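Local coordinates for protein DNA polymerase III subunit beta (Deinococcus radiodurans, PDB 4TRT) that probably tethers DNA polymerases and other proteins to DNA and keeps synthesis processive, acting as a ring-shaped head-to-tail homodimeric sliding clamp, at residues L74-Q77 and I78-L82; P253-A256 and L257-V261; I190-A193 and R194-D197; S24-N28 and P29-A33; N5-K8 and K9-N12. All blocks are in the same frame, centred on the assembly; numbering follows the deposited sequence.

Contact 1 of 5, residues L74-Q77 and I78-L82; sequences LFAQ and IVRNL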
loop_
_atom_site.group_PDB
_atom_site.type_symbol
_atom_site.label_atom_id
_atom_site.label_comp_id
_atom_site.label_asym_id
_atom_site.label_seq_id
_atom_site.Cartn_x
_atom_site.Cartn_y
_atom_site.Cartn_z
ATOM N N LEU A 74 14.052 -8.968 -12.744
ATOM C CA LEU A 74 13.349 -9.871 -13.639
ATOM C C LEU A 74 13.447 -11.322 -13.152
ATOM O O LEU A 74 12.455 -12.020 -13.130
ATOM C CB LEU A 74 13.885 -9.742 -15.071
ATOM C CG LEU A 74 13.278 -10.686 -16.109
ATOM C CD1 LEU A 74 11.758 -10.548 -16.102
ATOM C CD2 LEU A 74 13.823 -10.356 -17.489
ATOM N N PHE A 75 14.644 -11.758 -12.764
ATOM C CA PHE A 75 14.854 -13.121 -12.286
ATOM C C PHE A 75 14.056 -13.391 -11.007
ATOM O O PHE A 75 13.434 -14.433 -10.880
ATOM C CB PHE A 75 16.345 -13.381 -12.075
ATOM C CG PHE A 75 16.686 -14.782 -11.625
ATOM C CD1 PHE A 75 16.100 -15.894 -12.214
ATOM C CD2 PHE A 75 17.653 -14.992 -10.660
ATOM C CE1 PHE A 75 16.427 -17.175 -11.803
ATOM C CE2 PHE A 75 18.000 -16.277 -10.259
ATOM C CZ PHE A 75 17.370 -17.372 -10.831
ATOM N N ALA A 76 14.052 -12.427 -10.091
ATOM C CA ALA A 76 13.300 -12.535 -8.851
ATOM C C ALA A 76 11.801 -12.634 -9.123
ATOM O O ALA A 76 11.088 -13.407 -8.492
ATOM C CB ALA A 76 13.592 -11.335 -7.953
ATOM N N GLN A 77 11.336 -11.848 -10.082
ATOM C CA GLN A 77 9.926 -11.833 -10.444
ATOM C C GLN A 77 9.494 -13.157 -11.065
ATOM O O GLN A 77 8.413 -13.674 -10.773
ATOM C CB GLN A 77 9.655 -10.658 -11.396
ATOM C CG GLN A 77 8.231 -10.578 -11.935
ATOM C CD GLN A 77 8.037 -9.369 -12.838
ATOM O OE1 GLN A 77 9.002 -8.822 -13.367
ATOM N NE2 GLN A 77 6.796 -8.946 -13.009
ATOM N N ILE A 78 10.318 -13.690 -11.960
ATOM C CA ILE A 78 10.017 -14.968 -12.613
ATOM C C ILE A 78 9.924 -16.088 -11.561
ATOM O O ILE A 78 8.984 -16.889 -11.569
ATOM C CB ILE A 78 11.082 -15.281 -13.678
ATOM C CG1 ILE A 78 10.864 -14.406 -14.917
ATOM C CG2 ILE A 78 11.090 -16.760 -14.040
ATOM C CD1 ILE A 78 12.026 -14.495 -15.908
ATOM N N VAL A 79 10.865 -16.102 -10.626
ATOM C CA VAL A 79 10.890 -17.162 -9.606
ATOM C C VAL A 79 9.684 -17.039 -8.675
ATOM O O VAL A 79 9.015 -18.021 -8.398
ATOM C CB VAL A 79 12.212 -17.164 -8.813
ATOM C CG1 VAL A 79 12.177 -18.184 -7.657
ATOM C CG2 VAL A 79 13.376 -17.468 -9.736
ATOM N N ARG A 80 9.378 -15.821 -8.248
ATOM C CA ARG A 80 8.207 -15.573 -7.425
ATOM C C ARG A 80 6.913 -16.069 -8.060
ATOM O O ARG A 80 6.084 -16.636 -7.367
ATOM C CB ARG A 80 8.129 -14.085 -7.148
ATOM C CG ARG A 80 6.892 -13.563 -6.435
ATOM C CD ARG A 80 6.962 -12.050 -6.297
ATOM N NE ARG A 80 8.303 -11.618 -5.938
ATOM C CZ ARG A 80 9.037 -10.701 -6.575
ATOM N NH1 ARG A 80 8.584 -10.036 -7.631
ATOM N NH2 ARG A 80 10.248 -10.425 -6.120
ATOM N N ASN A 81 6.768 -15.876 -9.372
ATOM C CA ASN A 81 5.551 -16.235 -10.085
ATOM C C ASN A 81 5.424 -17.723 -10.413
ATOM O O ASN A 81 4.377 -18.164 -10.876
ATOM C CB ASN A 81 5.451 -15.430 -11.397
ATOM C CG ASN A 81 5.185 -13.951 -11.169
ATOM O OD1 ASN A 81 4.708 -13.550 -10.102
ATOM N ND2 ASN A 81 5.475 -13.126 -12.183
ATOM N N LEU A 82 6.488 -18.491 -10.215
ATOM C CA LEU A 82 6.445 -19.908 -10.514
ATOM C C LEU A 82 5.452 -20.604 -9.575
ATOM O O LEU A 82 5.315 -20.239 -8.402
ATOM C CB LEU A 82 7.812 -20.556 -10.390
ATOM C CG LEU A 82 8.858 -20.272 -11.441
ATOM C CD1 LEU A 82 10.136 -20.961 -10.992
ATOM C CD2 LEU A 82 8.461 -20.776 -12.821
HETATM O O HOH W 1 4.545 -10.473 -12.050
#
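Leu74, Phe75, Ala76 and Gln77 each give their carbonyl to the amide four residues on, in Ile78, Val79, Arg80 and Asn81, so the chain winds here as continuous alpha helix. Arg80 N sits 3.0 Å from Ala76 O, while the bond from Asn81 N to Gln77 O is the most bent of the four, at 148°. One flank is hydrocarbon. The far end of Ile78 lies obliquely against Leu74, with Ile78 CD1 4.0 Å from Leu74 CD1. Phe75 CE1 meets Val79 CG2 obliquely at 3.7 Å. Because Ile78 also packs on Phe105 and Leu107 of strand 103-108, an alanine here would probably open a gap between helix and strand and leave the end of Leu74 without its neighbour. The other flank is polar. Arg80 bends at chi3 (-41°), so that Ala76 O stands over the centre of one guanidinium face, 3.8 Å from its plane, while NH2 forms a salt bridge with Glu19 of helix 8-21. One water accepts from both Gln77 NE2 (2.9 Å) and Asn81 ND2 (2.8 Å), joining two amides whose planes are 64° apart. Asn81 O accepts from Arg263 of the second subunit. Phe75, Ile78 and Val79 thus turn to their own domain, whereas Leu74, on Tyr293, and Gln77 and Asn81, on Val266, turn to the second subunit: a two-faced helix at the dimer interface of the clamp ring.

Contact 2 of 5, residues P253-A256 and L257-V261; sequences PATA and LKEAV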
loop_
_atom_site.group_PDB
_atom_site.type_symbol
_atom_site.label_atom_id
_atom_site.label_comp_id
_atom_site.label_asym_id
_atom_site.label_seq_id
_atom_site.Cartn_x
_atom_site.Cartn_y
_atom_site.Cartn_z
ATOM N N PRO A 253 0.393 5.058 30.351
ATOM C CA PRO A 253 0.374 4.036 29.307
ATOM C C PRO A 253 0.917 4.562 27.988
ATOM O O PRO A 253 0.506 5.634 27.536
ATOM C CB PRO A 253 -1.110 3.701 29.177
ATOM C CG PRO A 253 -1.726 4.124 30.469
ATOM C CD PRO A 253 -0.966 5.342 30.857
ATOM N N ALA A 254 1.850 3.823 27.398
ATOM C CA ALA A 254 2.518 4.251 26.183
ATOM C C ALA A 254 1.537 4.415 25.034
ATOM O O ALA A 254 1.633 5.375 24.263
ATOM C CB ALA A 254 3.587 3.247 25.799
ATOM N N THR A 255 0.604 3.482 24.909
ATOM C CA THR A 255 -0.284 3.487 23.746
ATOM C C THR A 255 -1.229 4.670 23.812
ATOM O O THR A 255 -1.460 5.339 22.783
ATOM C CB THR A 255 -1.084 2.184 23.634
ATOM O OG1 THR A 255 -0.184 1.110 23.352
ATOM C CG2 THR A 255 -2.161 2.274 22.546
ATOM N N ALA A 256 -1.753 4.953 25.007
ATOM C CA ALA A 256 -2.625 6.125 25.169
ATOM C C ALA A 256 -1.878 7.408 24.803
ATOM O O ALA A 256 -2.420 8.272 24.093
ATOM C CB ALA A 256 -3.221 6.192 26.570
ATOM N N LEU A 257 -0.619 7.528 25.235
ATOM C CA LEU A 257 0.165 8.727 24.930
ATOM C C LEU A 257 0.439 8.862 23.436
ATOM O O LEU A 257 0.321 9.963 22.877
ATOM C CB LEU A 257 1.478 8.758 25.729
ATOM C CG LEU A 257 2.428 9.909 25.435
ATOM C CD1 LEU A 257 1.813 11.271 25.801
ATOM C CD2 LEU A 257 3.752 9.665 26.164
ATOM N N LYS A 258 0.795 7.761 22.783
ATOM C CA LYS A 258 1.071 7.788 21.343
ATOM C C LYS A 258 -0.160 8.191 20.563
ATOM O O LYS A 258 -0.077 9.018 19.673
ATOM C CB LYS A 258 1.531 6.434 20.835
ATOM C CG LYS A 258 2.900 6.023 21.358
ATOM C CD LYS A 258 3.240 4.615 20.872
ATOM C CE LYS A 258 4.427 4.084 21.622
ATOM N NZ LYS A 258 4.886 2.776 21.064
ATOM N N GLU A 259 -1.301 7.609 20.922
ATOM C CA GLU A 259 -2.536 7.886 20.231
ATOM C C GLU A 259 -2.996 9.339 20.477
ATOM O O GLU A 259 -3.549 9.969 19.577
ATOM C CB GLU A 259 -3.603 6.849 20.613
ATOM C CG GLU A 259 -3.262 5.461 20.060
ATOM C CD GLU A 259 -4.252 4.361 20.416
ATOM O OE1 GLU A 259 -5.133 4.573 21.260
ATOM O OE2 GLU A 259 -4.134 3.259 19.840
ATOM N N ALA A 260 -2.737 9.869 21.667
ATOM C CA ALA A 260 -3.089 11.236 21.987
ATOM C C ALA A 260 -2.216 12.242 21.235
ATOM O O ALA A 260 -2.733 13.232 20.729
ATOM C CB ALA A 260 -3.024 11.474 23.490
ATOM N N VAL A 261 -0.899 11.983 21.143
ATOM C CA VAL A 261 0.012 12.882 20.427
ATOM C C VAL A 261 -0.361 12.871 18.961
ATOM O O VAL A 261 -0.504 13.929 18.320
ATOM C CB VAL A 261 1.484 12.501 20.647
ATOM C CG1 VAL A 261 2.407 13.225 19.678
ATOM C CG2 VAL A 261 1.899 12.805 22.095
#
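Thr255 and Glu259, one helical turn apart, run side by side and point the same way. The methyl of the threonine is what touches: CG2 lies 3.5 Å from Glu259 OE2, and the carboxyl carbon is almost as near. Thr255 CG2 stands opposite its own backbone N (OG1 at chi1 -67°), which turns the methyl onward along the helix to meet the glutamate. Glu259 in turn starts beside its own amide, with CG 3.3 Å from Thr255 O, and then stretches out straight. Both residues belong to an exposed stripe, where a hydroxyl and a charge suit the solvent.

Lys258 behaves differently. Its chain is extended and leads back toward the beginning of the helix, passing Ala254 O with CG at 3.2 Å and ending with its ammonium on the carbonyls of Gly325 and Ile327. The long aliphatic stem thus lies along the helix while the charge reaches backbone oxygens beyond it. Beneath these side chains the regular bonds hold, as in Lys258 N to Ala254 O at 2.9 Å. Pro253, at the N-cap, accepts through its O from Leu257 N at 3.2 Å; a proline fits here, because the residue before a helix need not give an N-H to the helical bonds.

The remaining side chains suit a packed face: small Ala256 and Ala260 let strand 294-301 come close at Leu300, whereas Leu257 reaches Leu285 of strand 284-290 and Leu324 of helix 317-324. Helix 254-265, following directly on strand 248-253, is therefore held between that helix and the strands of the C-terminal domain.

Contact 3 of 5, residues I190-A193 and R194-D197; sequences IIPA and RSVD
A strand passes straight into a helix where Pro192 and Ala193 receive the amides of Val196 and Asp197, closing the first turn of helix 193-202 on the end of strand 189-192. Pro192 is the N-cap residue. Its carbonyl O accepts from Val196 N at 3.0 Å, the donor lying in the carbonyl plane, and Asp197 N bonds to Ala193 O at 3.1 Å. Proline suits the cap because its closed ring restricts the backbone just where the extended chain must turn.

The side chains fold over this turn. Ile191 and Val196 cross at about a right angle, CG2 of the isoleucine against CG2 of the valine at 3.6 Å. Ile191 CG2 also has Ser195 CB at 4.1 Å, so one methyl bridges two neighbouring positions of the helix. In Val196 it is the branch beside the backbone N, opposite the carbonyl carbon, that meets the strand. Asp197 likewise starts beside its amide (chi1 -66°), which leaves its carboxyl carbon CG 3.5 Å from Ala193 O; the acid is paired with Arg141 in a salt bridge, which probably eases its closeness to that oxygen. The helix start packs on two sheets, Ile191 and Ser195 on Leu228 of strand 224-229, Ala193 and Val196 on Ile156 of strand 155-161. Such a beta-alpha junction, its first helical turn packed back on its own strand, belongs to the sliding-clamp domain fold, in which helices pack against sheets, here in the central domain.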
loop_
_atom_site.group_PDB
_atom_site.type_symbol
_atom_site.label_atom_id
_atom_site.label_comp_id
_atom_site.label_asym_id
_atom_site.label_seq_id
_atom_site.Cartn_x
_atom_site.Cartn_y
_atom_site.Cartn_z
ATOM N N ILE A 190 31.168 3.570 13.537
ATOM C CA ILE A 190 30.079 4.434 13.114
ATOM C C ILE A 190 29.620 3.946 11.748
ATOM O O ILE A 190 30.384 3.981 10.782
ATOM C CB ILE A 190 30.481 5.917 13.017
ATOM C CG1 ILE A 190 31.071 6.401 14.359
ATOM C CG2 ILE A 190 29.263 6.743 12.598
ATOM C CD1 ILE A 190 31.728 7.764 14.293
ATOM N N ILE A 191 28.370 3.480 11.684
ATOM C CA ILE A 191 27.801 2.863 10.488
ATOM C C ILE A 191 26.872 3.858 9.770
ATOM O O ILE A 191 25.983 4.404 10.392
ATOM C CB ILE A 191 26.966 1.608 10.861
ATOM C CG1 ILE A 191 27.760 0.658 11.759
ATOM C CG2 ILE A 191 26.447 0.893 9.614
ATOM C CD1 ILE A 191 28.951 0.037 11.085
ATOM N N PRO A 192 27.062 4.082 8.454
ATOM C CA PRO A 192 26.164 5.003 7.747
ATOM C C PRO A 192 24.702 4.586 7.911
ATOM O O PRO A 192 24.406 3.386 7.870
ATOM C CB PRO A 192 26.625 4.896 6.292
ATOM C CG PRO A 192 28.035 4.438 6.370
ATOM C CD PRO A 192 28.095 3.533 7.563
ATOM N N ALA A 193 23.812 5.546 8.165
ATOM C CA ALA A 193 22.402 5.235 8.477
ATOM C C ALA A 193 21.716 4.405 7.391
ATOM O O ALA A 193 20.962 3.474 7.703
ATOM C CB ALA A 193 21.594 6.503 8.720
ATOM N N ARG A 194 21.923 4.762 6.127
ATOM C CA ARG A 194 21.346 3.968 5.007
ATOM C C ARG A 194 21.872 2.519 4.969
ATOM O O ARG A 194 21.159 1.607 4.567
ATOM C CB ARG A 194 21.594 4.627 3.658
ATOM C CG ARG A 194 20.797 5.897 3.402
ATOM C CD ARG A 194 21.199 6.608 2.108
ATOM N NE ARG A 194 21.313 5.675 0.954
ATOM C CZ ARG A 194 22.437 5.321 0.303
ATOM N NH1 ARG A 194 23.630 5.821 0.629
ATOM N NH2 ARG A 194 22.366 4.444 -0.712
ATOM N N SER A 195 23.100 2.301 5.411
ATOM C CA SER A 195 23.608 0.934 5.566
ATOM C C SER A 195 22.986 0.202 6.765
ATOM O O SER A 195 22.780 -1.023 6.729
ATOM C CB SER A 195 25.131 0.938 5.682
ATOM O OG SER A 195 25.699 1.389 4.482
ATOM N N VAL A 196 22.663 0.934 7.828
ATOM C CA VAL A 196 21.883 0.340 8.919
ATOM C C VAL A 196 20.509 -0.143 8.417
ATOM O O VAL A 196 20.067 -1.227 8.788
ATOM C CB VAL A 196 21.753 1.296 10.120
ATOM C CG1 VAL A 196 20.711 0.797 11.111
ATOM C CG2 VAL A 196 23.102 1.452 10.796
ATOM N N ASP A 197 19.860 0.634 7.551
ATOM C CA ASP A 197 18.575 0.233 6.971
ATOM C C ASP A 197 18.678 -1.103 6.235
ATOM O O ASP A 197 17.790 -1.951 6.347
ATOM C CB ASP A 197 18.052 1.281 5.995
ATOM C CG ASP A 197 17.689 2.582 6.667
ATOM O OD1 ASP A 197 17.326 2.570 7.859
ATOM O OD2 ASP A 197 17.777 3.629 6.000
#

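Contact 4 of 5, residues S24-N28 and P29-A33; sequences SRSSN and PLLTA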
loop_
_atom_site.group_PDB
_atom_site.type_symbol
_atom_site.label_atom_id
_atom_site.label_comp_id
_atom_site.label_asym_id
_atom_site.label_seq_id
_atom_site.Cartn_x
_atom_site.Cartn_y
_atom_site.Cartn_z
ATOM N N SER A 24 17.191 -1.299 -9.775
ATOM C CA SER A 24 16.394 -1.759 -10.914
ATOM C C SER A 24 16.714 -0.952 -12.175
ATOM O O SER A 24 16.442 -1.407 -13.273
ATOM C CB SER A 24 14.890 -1.665 -10.598
ATOM O OG SER A 24 14.574 -0.363 -10.121
ATOM N N ARG A 25 17.279 0.240 -12.010
ATOM C CA ARG A 25 17.640 1.110 -13.124
ATOM C C ARG A 25 19.045 1.674 -12.948
ATOM O O ARG A 25 19.366 2.151 -11.874
ATOM C CB ARG A 25 16.677 2.291 -13.202
ATOM C CG ARG A 25 15.453 2.065 -14.075
ATOM C CD ARG A 25 14.944 3.377 -14.672
ATOM N NE ARG A 25 13.919 3.138 -15.702
ATOM C CZ ARG A 25 12.598 3.282 -15.546
ATOM N NH1 ARG A 25 12.072 3.686 -14.392
ATOM N NH2 ARG A 25 11.784 3.024 -16.570
ATOM N N SER A 26 19.865 1.647 -13.997
ATOM C CA SER A 26 21.179 2.299 -13.944
ATOM C C SER A 26 21.748 2.552 -15.332
ATOM O O SER A 26 21.559 1.748 -16.241
ATOM C CB SER A 26 22.175 1.455 -13.140
ATOM O OG SER A 26 23.420 2.123 -13.005
ATOM N N SER A 27 22.480 3.655 -15.481
ATOM C CA SER A 27 23.231 3.916 -16.713
ATOM C C SER A 27 24.381 2.906 -16.867
ATOM O O SER A 27 24.886 2.700 -17.965
ATOM C CB SER A 27 23.769 5.349 -16.729
ATOM O OG SER A 27 24.504 5.624 -15.543
ATOM N N ASN A 28 24.782 2.281 -15.755
ATOM C CA ASN A 28 25.712 1.150 -15.765
ATOM C C ASN A 28 24.947 -0.141 -16.047
ATOM O O ASN A 28 24.190 -0.613 -15.196
ATOM C CB ASN A 28 26.427 1.067 -14.401
ATOM C CG ASN A 28 27.442 -0.062 -14.318
ATOM O OD1 ASN A 28 27.425 -0.992 -15.111
ATOM N ND2 ASN A 28 28.327 0.013 -13.326
ATOM N N PRO A 29 25.170 -0.747 -17.224
ATOM C CA PRO A 29 24.329 -1.879 -17.614
ATOM C C PRO A 29 24.468 -3.120 -16.726
ATOM O O PRO A 29 23.574 -3.937 -16.707
ATOM C CB PRO A 29 24.781 -2.184 -19.054
ATOM C CG PRO A 29 26.159 -1.644 -19.151
ATOM C CD PRO A 29 26.247 -0.483 -18.199
ATOM N N LEU A 30 25.572 -3.246 -15.995
ATOM C CA LEU A 30 25.820 -4.415 -15.148
ATOM C C LEU A 30 25.421 -4.204 -13.696
ATOM O O LEU A 30 25.307 -5.164 -12.954
ATOM C CB LEU A 30 27.300 -4.821 -15.219
ATOM C CG LEU A 30 27.655 -5.768 -16.365
ATOM C CD1 LEU A 30 29.163 -5.901 -16.477
ATOM C CD2 LEU A 30 26.982 -7.130 -16.159
ATOM N N LEU A 31 25.220 -2.955 -13.284
ATOM C CA LEU A 31 24.914 -2.659 -11.886
ATOM C C LEU A 31 23.551 -3.252 -11.468
ATOM O O LEU A 31 23.351 -3.582 -10.303
ATOM C CB LEU A 31 24.960 -1.159 -11.638
ATOM C CG LEU A 31 24.806 -0.709 -10.183
ATOM C CD1 LEU A 31 25.820 -1.383 -9.266
ATOM C CD2 LEU A 31 24.933 0.813 -10.104
ATOM N N THR A 32 22.660 -3.423 -12.440
ATOM C CA THR A 32 21.339 -3.990 -12.215
ATOM C C THR A 32 21.347 -5.526 -12.251
ATOM O O THR A 32 20.296 -6.143 -12.087
ATOM C CB THR A 32 20.348 -3.464 -13.274
ATOM O OG1 THR A 32 20.902 -3.667 -14.572
ATOM C CG2 THR A 32 20.110 -1.988 -13.091
ATOM N N ALA A 33 22.516 -6.130 -12.479
ATOM C CA ALA A 33 22.636 -7.577 -12.574
ATOM C C ALA A 33 22.800 -8.251 -11.208
ATOM O O ALA A 33 23.301 -7.657 -10.245
ATOM C CB ALA A 33 23.798 -7.961 -13.465
#
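Asn28 OD1 receives the amide N of Leu30 at 3.0 Å, the donor tilted 35° from the plane of the side-chain carbonyl. With a carboxamide oxygen accepting from the N-H two residues on, this is an Asx turn, and Pro29 at its middle stiffens it without an amide hydrogen of its own to place. The extended start of the Asn28 side chain (chi1 -179°) swings the amide forward beside the chain that follows. The backbone carbonyl of the same residue is used too: Leu31 N reaches Asn28 O at 3.2 Å, but from well above the carbonyl plane, 59° out of it, and so not on a lone pair. Asparagine suits the corner because it can offer two acceptors to successive amides.

A second small turn comes just before. Ser26 OG accepts from Asn28 N at 3.1 Å, an ST turn, and the same oxygen has Leu31 CD2 at 3.5 Å. Leu31 crosses Asn28 at about a right angle, its CB 3.8 Å from the amide carbon CG of the asparagine. Farther along, the methyl of Thr32, CG2, rests 3.7 Å from the carbonyl carbon of Ser24 and 4.0 Å from Ser26 CB, so that it packs against both backbone and side chain across the mouth of the loop.

A type I turn from Leu30 to Ala33 then leads out, fixed by Ala33 N to Leu30 O. Leu31 leans on Pro23 and Leu50, and the Thr32 backbone bonds to Ala72 at the start of helix 72-81. The loop thus connects helix 8-21 to strand 33-38 at the surface of the N-terminal domain.

Contact 5 of 5, residues N5-K8 and K9-N12; sequences NVTK and KTLN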
loop_
_atom_site.group_PDB
_atom_site.type_symbol
_atom_site.label_atom_id
_atom_site.label_comp_id
_atom_site.label_asym_id
_atom_site.label_seq_id
_atom_site.Cartn_x
_atom_site.Cartn_y
_atom_site.Cartn_z
ATOM N N ASN A 5 19.196 -27.897 -8.917
ATOM C CA ASN A 5 17.871 -28.100 -8.344
ATOM C C ASN A 5 17.811 -27.384 -7.011
ATOM O O ASN A 5 18.635 -27.622 -6.153
ATOM C CB ASN A 5 17.570 -29.592 -8.190
ATOM C CG ASN A 5 17.231 -30.240 -9.512
ATOM O OD1 ASN A 5 16.178 -29.975 -10.106
ATOM N ND2 ASN A 5 18.116 -31.083 -9.982
ATOM N N VAL A 6 16.840 -26.499 -6.864
ATOM C CA VAL A 6 16.733 -25.651 -5.697
ATOM C C VAL A 6 15.252 -25.534 -5.285
ATOM O O VAL A 6 14.347 -25.677 -6.113
ATOM C CB VAL A 6 17.379 -24.253 -5.984
ATOM C CG1 VAL A 6 16.650 -23.521 -7.096
ATOM C CG2 VAL A 6 17.428 -23.386 -4.741
ATOM N N THR A 7 15.020 -25.341 -3.989
ATOM C CA THR A 7 13.683 -25.096 -3.453
ATOM C C THR A 7 13.275 -23.670 -3.794
ATOM O O THR A 7 14.073 -22.746 -3.623
ATOM C CB THR A 7 13.687 -25.317 -1.931
ATOM O OG1 THR A 7 13.800 -26.724 -1.672
ATOM C CG2 THR A 7 12.439 -24.801 -1.296
ATOM N N LYS A 8 12.053 -23.485 -4.285
ATOM C CA LYS A 8 11.566 -22.154 -4.628
ATOM C C LYS A 8 11.567 -21.225 -3.407
ATOM O O LYS A 8 11.963 -20.061 -3.522
ATOM C CB LYS A 8 10.168 -22.195 -5.241
ATOM C CG LYS A 8 9.676 -20.839 -5.736
ATOM C CD LYS A 8 8.271 -20.888 -6.318
ATOM C CE LYS A 8 7.202 -21.032 -5.238
ATOM N NZ LYS A 8 5.883 -21.338 -5.827
ATOM N N LYS A 9 11.120 -21.744 -2.264
ATOM C CA LYS A 9 11.015 -20.968 -1.028
ATOM C C LYS A 9 12.352 -20.344 -0.653
ATOM O O LYS A 9 12.429 -19.154 -0.337
ATOM C CB LYS A 9 10.520 -21.848 0.122
ATOM C CG LYS A 9 10.456 -21.128 1.472
ATOM C CD LYS A 9 9.832 -22.001 2.550
ATOM C CE LYS A 9 10.319 -21.605 3.940
ATOM N NZ LYS A 9 10.355 -20.121 4.114
ATOM N N THR A 10 13.412 -21.127 -0.753
ATOM C CA THR A 10 14.726 -20.669 -0.346
ATOM C C THR A 10 15.289 -19.701 -1.379
ATOM O O THR A 10 15.881 -18.681 -1.023
ATOM C CB THR A 10 15.695 -21.851 -0.130
ATOM O OG1 THR A 10 14.996 -22.968 0.443
ATOM C CG2 THR A 10 16.768 -21.462 0.849
ATOM N N LEU A 11 15.108 -20.010 -2.655
ATOM C CA LEU A 11 15.577 -19.118 -3.710
ATOM C C LEU A 11 14.846 -17.775 -3.648
ATOM O O LEU A 11 15.458 -16.731 -3.838
ATOM C CB LEU A 11 15.433 -19.767 -5.081
ATOM C CG LEU A 11 15.978 -19.021 -6.314
ATOM C CD1 LEU A 11 17.489 -18.740 -6.274
ATOM C CD2 LEU A 11 15.619 -19.875 -7.508
ATOM N N ASN A 12 13.536 -17.808 -3.394
ATOM C CA ASN A 12 12.749 -16.585 -3.172
ATOM C C ASN A 12 13.294 -15.726 -2.060
ATOM O O ASN A 12 13.340 -14.493 -2.190
ATOM C CB ASN A 12 11.291 -16.899 -2.812
ATOM C CG ASN A 12 10.409 -17.068 -4.004
ATOM O OD1 ASN A 12 10.749 -16.663 -5.126
ATOM N ND2 ASN A 12 9.232 -17.654 -3.772
#
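Val6, the last inward-facing residue of the strand, sets CG1 3.8 Å from Leu11 CD2, the two side chains crossing at about a right angle. A branched valine suits a strand, and here it also reaches Val58 and Val87. Thr7 follows at the N-cap position; its side chain makes no capping bond, but its carbonyl O accepts from Leu11 N at 3.1 Å. The threonine side chain instead packs on Thr10, whose OG1 is 3.6 Å from Thr7 CB.

Lys8 opens the helix, its O taking the amide N of Asn12 at 2.8 Å. Its side chain and that of Asn12 run side by side in the same direction, Lys8 CG 3.8 Å from Asn12 ND2. A bend at chi3 (74°) then turns the ammonium to the carbonyls of Leu82 and Gly84, so the lysine's charge finishes on backbone oxygens while its stem lines the amide. Replacing Asn12 with an alanine would probably leave the stem of Lys8 without this flank and open a gap beside Val79 of helix 72-81. The whole is a strand-to-helix junction, the beta-alpha start of the N-terminal clamp domain.

In the fold
Contacts 1, 4 and 5 all belong to the N-terminal domain, contact 3 to the central domain and contact 2 to the C-terminal one. Contacts 1 and 5 alone touch: the residue just after helix 72-81 meets the start of helix 8-21 there. Contacts 3 and 5 are the same kind of strand-to-helix step in different domains, as is the Pro253 end of contact 2. All four helical contacts are partly buried, each with an apolar side packed on strands of the chain and polar groups elsewhere; only contact 1 also reaches the second subunit. Contact 4 is a surface loop, held by asparagine and serine turns rather than by helical bonds.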